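Local coordinates for CS6 fimbrial subunit B, CS6 fimbrial subunit A (Escherichia coli, PDB 4B9G), which probably builds, together with CssA, the CS6 colonization fimbriae of enterotoxigenic E. coli, and is held here as an engineered fusion completed by a CssA donor strand, at residues A[35-39]-A[80-85]; A[88-93]-A[108-112]. One frame throughout, in Å; residues are numbered along the deposited sequence.

From the N terminus, the chain passes through strand 21-28 and a loop; contact 1 begins at the end of that loop and runs into strand 37-44. Forty residues later, more than half of them in strands, contact 1 closes as strand 79-88 brings 80-85 against 35-39. Contact 2 follows in series, neither nested in the first nor crossing it: from the end of strand 79-88, a loop of little regular structure leads to strand 108-119, closing 88-93 on 108-112. Strand 108-119 pairs with both 37-44 and 79-88, so one sheet links the two contacts. Their point of junction includes a probable hydrogen bond between Arg85 N and Ser112 O, 2.9 Å apart. All four segments belong to the CssB part of the fusion.

Contact 1. Residues A[35-39]-A[80-85]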
ATOM      1  N   ASN A  35       9.531 -11.081  -0.536  1.00 11.67           N
ATOM      2  CA  ASN A  35       9.807 -10.034  -1.508  1.00 12.19           C
ATOM      3  C   ASN A  35       8.879 -10.046  -2.720  1.00 11.56           C
ATOM      4  O   ASN A  35       9.019  -9.203  -3.604  1.00 15.54           O
ATOM      5  CB  ASN A  35      11.277 -10.095  -1.971  1.00 17.27           C
ATOM      6  CG  ASN A  35      11.868  -8.725  -2.263  1.00 21.40           C
ATOM      7  OD1 ASN A  35      11.573  -7.751  -1.568  1.00 26.57           O
ATOM      8  ND2 ASN A  35      12.712  -8.644  -3.294  1.00 27.00           N
ATOM      9  N   SER A  36       7.907 -10.917  -2.802  1.00  9.92           N
ATOM     10  CA  SER A  36       6.895 -10.975  -3.827  1.00 10.75           C
ATOM     11  C   SER A  36       5.942  -9.811  -3.748  1.00  7.80           C
ATOM     12  O   SER A  36       5.636  -9.334  -2.661  1.00  8.30           O
ATOM     13  CB  SER A  36       6.109 -12.269  -3.848  1.00 17.91           C
ATOM     14  OG  SER A  36       6.863 -13.398  -3.969  1.00 22.78           O
ATOM     15  N   GLN A  37       5.488  -9.368  -4.918  1.00  6.80           N
ATOM     16  CA  GLN A  37       4.517  -8.304  -4.974  1.00  6.66           C
ATOM     17  C   GLN A  37       3.112  -8.864  -4.815  1.00  6.29           C
ATOM     18  O   GLN A  37       2.671  -9.736  -5.573  1.00  9.08           O
ATOM     19  CB  GLN A  37       4.608  -7.552  -6.305  1.00  8.76           C
ATOM     20  CG  GLN A  37       5.921  -6.849  -6.534  1.00 10.62           C
ATOM     21  CD  GLN A  37       6.006  -6.296  -7.936  1.00 15.81           C
ATOM     22  OE1 GLN A  37       5.253  -5.410  -8.308  1.00 16.11           O
ATOM     23  NE2 GLN A  37       6.900  -6.844  -8.733  1.00 18.70           N
ATOM     24  N   LEU A  38       2.364  -8.348  -3.839  1.00  5.14           N
ATOM     25  CA  LEU A  38       0.997  -8.798  -3.567  1.00  5.37           C
ATOM     26  C   LEU A  38      -0.046  -7.994  -4.348  1.00  5.41           C
ATOM     27  O   LEU A  38      -1.083  -8.546  -4.751  1.00  6.18           O
ATOM     28  CB  LEU A  38       0.713  -8.732  -2.085  1.00  5.89           C
ATOM     29  CG  LEU A  38       1.660  -9.544  -1.199  1.00  6.04           C
ATOM     30  CD1 LEU A  38       1.261  -9.405   0.280  1.00  7.71           C
ATOM     31  CD2 LEU A  38       1.729 -11.012  -1.617  1.00  7.64           C
ATOM     32  N   TYR A  39       0.212  -6.705  -4.521  1.00  5.33           N
ATOM     33  CA  TYR A  39      -0.593  -5.814  -5.343  1.00  5.51           C
ATOM     34  C   TYR A  39       0.284  -4.622  -5.703  1.00  5.12           C
ATOM     35  O   TYR A  39       1.332  -4.404  -5.076  1.00  5.48           O
ATOM     36  CB  TYR A  39      -1.907  -5.402  -4.657  1.00  5.72           C
ATOM     37  CG  TYR A  39      -1.806  -4.540  -3.417  1.00  5.46           C
ATOM     38  CD1 TYR A  39      -1.661  -3.167  -3.511  1.00  5.70           C
ATOM     39  CD2 TYR A  39      -1.894  -5.096  -2.149  1.00  5.49           C
ATOM     40  CE1 TYR A  39      -1.629  -2.360  -2.370  1.00  6.39           C
ATOM     41  CE2 TYR A  39      -1.855  -4.306  -0.999  1.00  5.72           C
ATOM     42  CZ  TYR A  39      -1.738  -2.932  -1.115  1.00  5.75           C
ATOM     43  OH  TYR A  39      -1.724  -2.098  -0.022  1.00  5.96           O
ATOM     44  N   MET A  80      -1.193 -12.221   5.567  1.00  7.26           N
ATOM     45  CA  MET A  80       0.079 -11.892   4.932  1.00  7.24           C
ATOM     46  C   MET A  80       0.510 -10.507   5.386  1.00  6.96           C
ATOM     47  O   MET A  80      -0.260  -9.555   5.282  1.00  9.10           O
ATOM     48  CB  MET A  80      -0.085 -11.897   3.412  1.00  7.09           C
ATOM     49  CG  MET A  80      -0.566 -13.224   2.850  1.00  7.25           C
ATOM     50  SD  MET A  80      -0.797 -13.078   1.078  1.00  9.71           S
ATOM     51  CE  MET A  80      -1.310 -14.748   0.659  1.00  8.68           C
ATOM     52  N   ASN A  81       1.753 -10.393   5.837  1.00  6.80           N
ATOM     53  CA  ASN A  81       2.356  -9.122   6.188  1.00  6.87           C
ATOM     54  C   ASN A  81       3.072  -8.499   4.989  1.00  6.26           C
ATOM     55  O   ASN A  81       3.684  -9.216   4.193  1.00  7.01           O
ATOM     56  CB  ASN A  81       3.395  -9.323   7.289  1.00  8.05           C
ATOM     57  CG  ASN A  81       2.811  -9.839   8.572  1.00 10.00           C
ATOM     58  OD1 ASN A  81       1.706  -9.498   8.940  1.00 12.76           O
ATOM     59  ND2 ASN A  81       3.569 -10.675   9.263  1.00 13.53           N
ATOM     60  N   TYR A  82       3.038  -7.169   4.874  1.00  6.31           N
ATOM     61  CA  TYR A  82       3.687  -6.509   3.751  1.00  5.91           C
ATOM     62  C   TYR A  82       4.026  -5.063   4.083  1.00  6.03           C
ATOM     63  O   TYR A  82       3.466  -4.488   5.009  1.00  6.37           O
ATOM     64  CB  TYR A  82       2.807  -6.555   2.491  1.00  5.79           C
ATOM     65  CG  TYR A  82       1.596  -5.656   2.543  1.00  6.06           C
ATOM     66  CD1 TYR A  82       0.407  -6.060   3.143  1.00  6.37           C
ATOM     67  CD2 TYR A  82       1.636  -4.387   1.978  1.00  6.18           C
ATOM     68  CE1 TYR A  82      -0.698  -5.228   3.173  1.00  6.39           C
ATOM     69  CE2 TYR A  82       0.529  -3.554   1.986  1.00  5.70           C
ATOM     70  CZ  TYR A  82      -0.637  -3.976   2.580  1.00  6.04           C
ATOM     71  OH  TYR A  82      -1.746  -3.143   2.539  1.00  7.03           O
ATOM     72  N   TYR A  83       4.906  -4.471   3.274  1.00  5.99           N
ATOM     73  CA  TYR A  83       5.165  -3.038   3.324  1.00  6.08           C
ATOM     74  C   TYR A  83       5.046  -2.451   1.910  1.00  5.47           C
ATOM     75  O   TYR A  83       5.075  -3.179   0.903  1.00  5.78           O
ATOM     76  CB  TYR A  83       6.551  -2.710   3.903  1.00  7.58           C
ATOM     77  CG  TYR A  83       7.707  -3.202   3.094  1.00  7.58           C
ATOM     78  CD1 TYR A  83       8.250  -2.437   2.074  1.00  8.59           C
ATOM     79  CD2 TYR A  83       8.243  -4.465   3.344  1.00 10.28           C
ATOM     80  CE1 TYR A  83       9.328  -2.924   1.338  1.00 11.29           C
ATOM     81  CE2 TYR A  83       9.307  -4.950   2.624  1.00 11.29           C
ATOM     82  CZ  TYR A  83       9.845  -4.186   1.623  1.00 10.90           C
ATOM     83  OH  TYR A  83      10.930  -4.637   0.908  1.00 14.25           O
ATOM     84  N   ILE A  84       4.934  -1.130   1.833  1.00  4.83           N
ATOM     85  CA  ILE A  84       4.832  -0.417   0.560  1.00  5.10           C
ATOM     86  C   ILE A  84       6.203   0.115   0.108  1.00  5.08           C
ATOM     87  O   ILE A  84       6.897   0.818   0.863  1.00  5.38           O
ATOM     88  CB  ILE A  84       3.829   0.773   0.689  1.00  5.07           C
ATOM     89  CG1 ILE A  84       2.414   0.236   0.934  1.00  6.16           C
ATOM     90  CG2 ILE A  84       3.901   1.692  -0.529  1.00  5.52           C
ATOM     91  CD1 ILE A  84       1.732  -0.417  -0.265  1.00  7.35           C
ATOM     92  N   ARG A  85       6.579  -0.210  -1.128  1.00  5.11           N
ATOM     93  CA  ARG A  85       7.801   0.248  -1.786  1.00  5.60           C
ATOM     94  C   ARG A  85       7.404   1.165  -2.955  1.00  5.52           C
ATOM     95  O   ARG A  85       6.489   0.826  -3.723  1.00  5.89           O
ATOM     96  CB  ARG A  85       8.571  -0.964  -2.325  1.00  6.54           C
ATOM     97  CG  ARG A  85       9.913  -0.626  -2.929  1.00  8.09           C
ATOM     98  CD  ARG A  85      10.660  -1.857  -3.433  1.00  9.59           C
ATOM     99  NE  ARG A  85      10.032  -2.384  -4.640  1.00  8.33           N
ATOM    100  CZ  ARG A  85      10.020  -3.665  -5.007  1.00 11.30           C
ATOM    101  NH1 ARG A  85      10.600  -4.604  -4.280  1.00 12.20           N
ATOM    102  NH2 ARG A  85       9.389  -4.003  -6.113  1.00 12.05           N
TER
HETATM  103  O   HOH W   1      11.883  -7.168   1.229  1.00 24.46           O
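Tyr82 meets Leu38 at its root and Tyr39 at its outer end, the two tyrosines coming from the strands that flank 108-119, where the chain turns a corner at Leu38. Tyr82 CB lies 3.9 Å from Leu38 CD1, the same methyl that also packs against Met80 CB. With chi1 at 72°, CG of Tyr82 sits between the backbone N and the carbonyl carbon, and the ring is carried inward towards Tyr39. Further out, Tyr82 CE2 comes within 3.4 Å of Tyr39 OH, while Tyr82 CZ is 3.8 Å from Tyr39 CE2. The rings form an offset edge-to-face pair: Tyr39 presents its edge to the face of Tyr82, with centroids 5.4 Å apart and planes inclined at 73°. At the tip, Tyr39 OH and Tyr82 OH, both buried, are joined by one hydrogen bond of 2.8 Å, in which either could be the donor. Tyr82 OH lies in the plane of the Tyr39 ring, at its edge.

The setting is the immunoglobulin-like fold of a fimbrial subunit, completed here by the donor strand from CssA. Segment 35-39 runs 91° from the direction of 80-85, and both tyrosines also touch Val156 of the CssA-derived strand, joined to CssB by engineering in this construct.

Ile84 CD1 adds an apolar flank to the hydroxyl pair, 3.9 Å from Tyr39 OH. Nearer the surface the contact becomes polar and indirect. A water donates to Asn35 OD1 at 2.9 Å and bonds Tyr83 OH at 2.7 Å, lying in the plane of the Tyr83 ring at its edge. Asn35 OD1 lies loosely at the edge of the Arg85 guanidinium and Gln37 is a looser neighbour, but the charge is engaged by Asp87 in a salt bridge through NE.

Contact 2. Residues A[88-93]-A[108-112]; sequences SGAGKF and SYTFS
Ser88 and Thr110 turn their hydroxyls to meet through matching first torsions, 69° and 64°, each placing its oxygen between its own backbone N and carbonyl carbon. Ser88 OG and Thr110 OG1 then hydrogen-bond at 2.7 Å. In the immunoglobulin-like sandwich of CssB the two residues form an antiparallel hydrogen-bonded pair, with both side chains on the same face of the sheet. The backbones close that pair from Ser88 N to Thr110 O at 3.3 Å and back from Thr110 N to Ser88 O at 3.2 Å.

Beyond Ser88 the strand gives way to a loop, which Tyr109 fastens by its ring and its hydroxyl. Gly89 lies over one face of the Tyr109 ring, offset toward the rim, its CA 3.8 Å from the ring centroid in a CH-π contact; with no side chain on Gly89, the main chain itself can lie against the ring. The hydroxyl then donates from Tyr109 OH to Ala90 O at 2.6 Å, in the carbonyl plane and on a lone pair. The same Tyr109 OH accepts from Lys104 N, so it links two parts of the loop.

After an inverse gamma turn centred on Lys92, the loop swings back and Phe93 joins the apolar side beside Ile54. Its ring meets Phe111 in an edge-to-face pair with planes at 75°, Phe111 CE2 standing over the Phe93 face, 4.5 Å from Phe93 CZ.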
ATOM      1  N   SER A  88       8.226   4.006  -8.858  1.00  5.84           N
ATOM      2  CA  SER A  88       8.526   5.085  -9.805  1.00  5.99           C
ATOM      3  C   SER A  88       7.928   6.385  -9.302  1.00  6.30           C
ATOM      4  O   SER A  88       6.980   6.395  -8.519  1.00  7.04           O
ATOM      5  CB  SER A  88       8.028   4.793 -11.219  1.00  7.12           C
ATOM      6  OG  SER A  88       6.619   4.814 -11.237  1.00  9.03           O
ATOM      7  N   GLY A  89       8.498   7.487  -9.784  1.00  6.25           N
ATOM      8  CA  GLY A  89       8.064   8.836  -9.448  1.00  7.44           C
ATOM      9  C   GLY A  89       9.047   9.524  -8.508  1.00  7.25           C
ATOM     10  O   GLY A  89       9.506   8.919  -7.539  1.00  8.35           O
ATOM     11  N   ALA A  90       9.390  10.780  -8.755  1.00  8.18           N
ATOM     12  CA  ALA A  90      10.452  11.445  -7.999  1.00  9.78           C
ATOM     13  C   ALA A  90      10.051  11.810  -6.568  1.00  8.47           C
ATOM     14  O   ALA A  90       8.945  12.313  -6.331  1.00 10.93           O
ATOM     15  CB  ALA A  90      10.893  12.698  -8.732  1.00 11.56           C
ATOM     16  N   GLY A  91      10.956  11.595  -5.619  1.00  9.14           N
ATOM     17  CA  GLY A  91      10.750  12.078  -4.266  1.00  9.21           C
ATOM     18  C   GLY A  91      11.346  11.187  -3.189  1.00  9.65           C
ATOM     19  O   GLY A  91      11.652  10.020  -3.433  1.00 13.01           O
ATOM     20  N   LYS A  92      11.436  11.747  -1.982  1.00 10.43           N
ATOM     21  CA  LYS A  92      12.110  11.155  -0.843  1.00 12.73           C
ATOM     22  C   LYS A  92      11.156  10.263  -0.033  1.00 13.49           C
ATOM     23  O   LYS A  92      10.711  10.646   1.064  1.00 14.63           O
ATOM     24  CB  LYS A  92      12.710  12.265   0.048  1.00 12.49           C
ATOM     25  CG  LYS A  92      13.770  13.093  -0.684  1.00 15.68           C
ATOM     26  CD  LYS A  92      14.314  14.303   0.105  1.00 19.95           C
ATOM     27  CE  LYS A  92      15.302  15.110  -0.758  1.00 26.60           C
ATOM     28  NZ  LYS A  92      15.826  16.318  -0.094  1.00 35.12           N
ATOM     29  N   PHE A  93      10.891   9.062  -0.573  1.00 14.28           N
ATOM     30  CA  PHE A  93      10.074   8.013   0.092  1.00 11.64           C
ATOM     31  C   PHE A  93      10.951   6.820   0.504  1.00 13.57           C
ATOM     32  O   PHE A  93      11.551   6.159  -0.338  1.00 19.89           O
ATOM     33  CB  PHE A  93       8.953   7.514  -0.851  1.00 11.35           C
ATOM     34  CG  PHE A  93       7.980   6.521  -0.217  1.00  8.09           C
ATOM     35  CD1 PHE A  93       6.875   6.953   0.488  1.00  7.97           C
ATOM     36  CD2 PHE A  93       8.162   5.161  -0.362  1.00  9.63           C
ATOM     37  CE1 PHE A  93       5.996   6.052   1.055  1.00  9.66           C
ATOM     38  CE2 PHE A  93       7.284   4.259   0.195  1.00 11.49           C
ATOM     39  CZ  PHE A  93       6.194   4.694   0.891  1.00 10.02           C
ATOM     40  N   SER A 108       3.369  10.756 -12.677  1.00 15.61           N
ATOM     41  CA  SER A 108       2.824   9.476 -12.227  1.00 14.13           C
ATOM     42  C   SER A 108       3.755   8.764 -11.232  1.00 11.52           C
ATOM     43  O   SER A 108       4.980   8.842 -11.336  1.00 14.91           O
ATOM     44  CB  SER A 108       2.551   8.579 -13.435  1.00 17.97           C
ATOM     45  OG  SER A 108       1.388   8.994 -14.139  1.00 28.85           O
ATOM     46  N   TYR A 109       3.142   8.067 -10.278  1.00  9.16           N
ATOM     47  CA  TYR A 109       3.842   7.307  -9.245  1.00  7.75           C
ATOM     48  C   TYR A 109       3.310   5.880  -9.225  1.00  7.73           C
ATOM     49  O   TYR A 109       2.108   5.633  -9.415  1.00  9.16           O
ATOM     50  CB  TYR A 109       3.631   7.949  -7.850  1.00  6.93           C
ATOM     51  CG  TYR A 109       4.387   9.235  -7.692  1.00  7.00           C
ATOM     52  CD1 TYR A 109       3.980  10.383  -8.355  1.00  7.90           C
ATOM     53  CD2 TYR A 109       5.578   9.283  -6.972  1.00  6.80           C
ATOM     54  CE1 TYR A 109       4.714  11.558  -8.271  1.00  8.03           C
ATOM     55  CE2 TYR A 109       6.327  10.463  -6.895  1.00  7.98           C
ATOM     56  CZ  TYR A 109       5.900  11.589  -7.572  1.00  7.72           C
ATOM     57  OH  TYR A 109       6.628  12.754  -7.534  1.00  8.29           O
ATOM     58  N   THR A 110       4.203   4.930  -8.985  1.00  5.98           N
ATOM     59  CA  THR A 110       3.806   3.551  -8.785  1.00  5.75           C
ATOM     60  C   THR A 110       4.424   3.028  -7.507  1.00  4.91           C
ATOM     61  O   THR A 110       5.520   3.439  -7.113  1.00  5.62           O
ATOM     62  CB  THR A 110       4.178   2.635  -9.962  1.00  7.13           C
ATOM     63  OG1 THR A 110       5.595   2.575 -10.087  1.00  8.07           O
ATOM     64  CG2 THR A 110       3.529   3.118 -11.268  1.00  8.40           C
ATOM     65  N   PHE A 111       3.699   2.125  -6.856  1.00  4.96           N
ATOM     66  CA  PHE A 111       4.114   1.506  -5.606  1.00  5.31           C
ATOM     67  C   PHE A 111       3.759   0.025  -5.662  1.00  5.06           C
ATOM     68  O   PHE A 111       2.861  -0.385  -6.421  1.00  6.33           O
ATOM     69  CB  PHE A 111       3.408   2.141  -4.392  1.00  5.76           C
ATOM     70  CG  PHE A 111       3.593   3.641  -4.269  1.00  5.72           C
ATOM     71  CD1 PHE A 111       2.801   4.521  -4.999  1.00  6.01           C
ATOM     72  CD2 PHE A 111       4.543   4.174  -3.391  1.00  5.93           C
ATOM     73  CE1 PHE A 111       2.961   5.877  -4.878  1.00  7.53           C
ATOM     74  CE2 PHE A 111       4.706   5.548  -3.263  1.00  7.15           C
ATOM     75  CZ  PHE A 111       3.912   6.402  -3.996  1.00  7.44           C
ATOM     76  N   SER A 112       4.384  -0.814  -4.894  1.00  5.71           N
ATOM     77  CA  SER A 112       4.209  -2.197  -4.732  1.00  5.76           C
ATOM     78  C   SER A 112       4.055  -2.588  -3.251  1.00  4.62           C
ATOM     79  O   SER A 112       4.771  -2.060  -2.397  1.00  5.65           O
ATOM     80  CB  SER A 112       5.296  -2.987  -5.444  1.00  7.64           C
ATOM     81  OG  SER A 112       6.442  -2.595  -4.909  1.00 14.36           O
TER
HETATM   82  O   HOH W   2       7.913  12.373 -10.697  1.00 17.67           O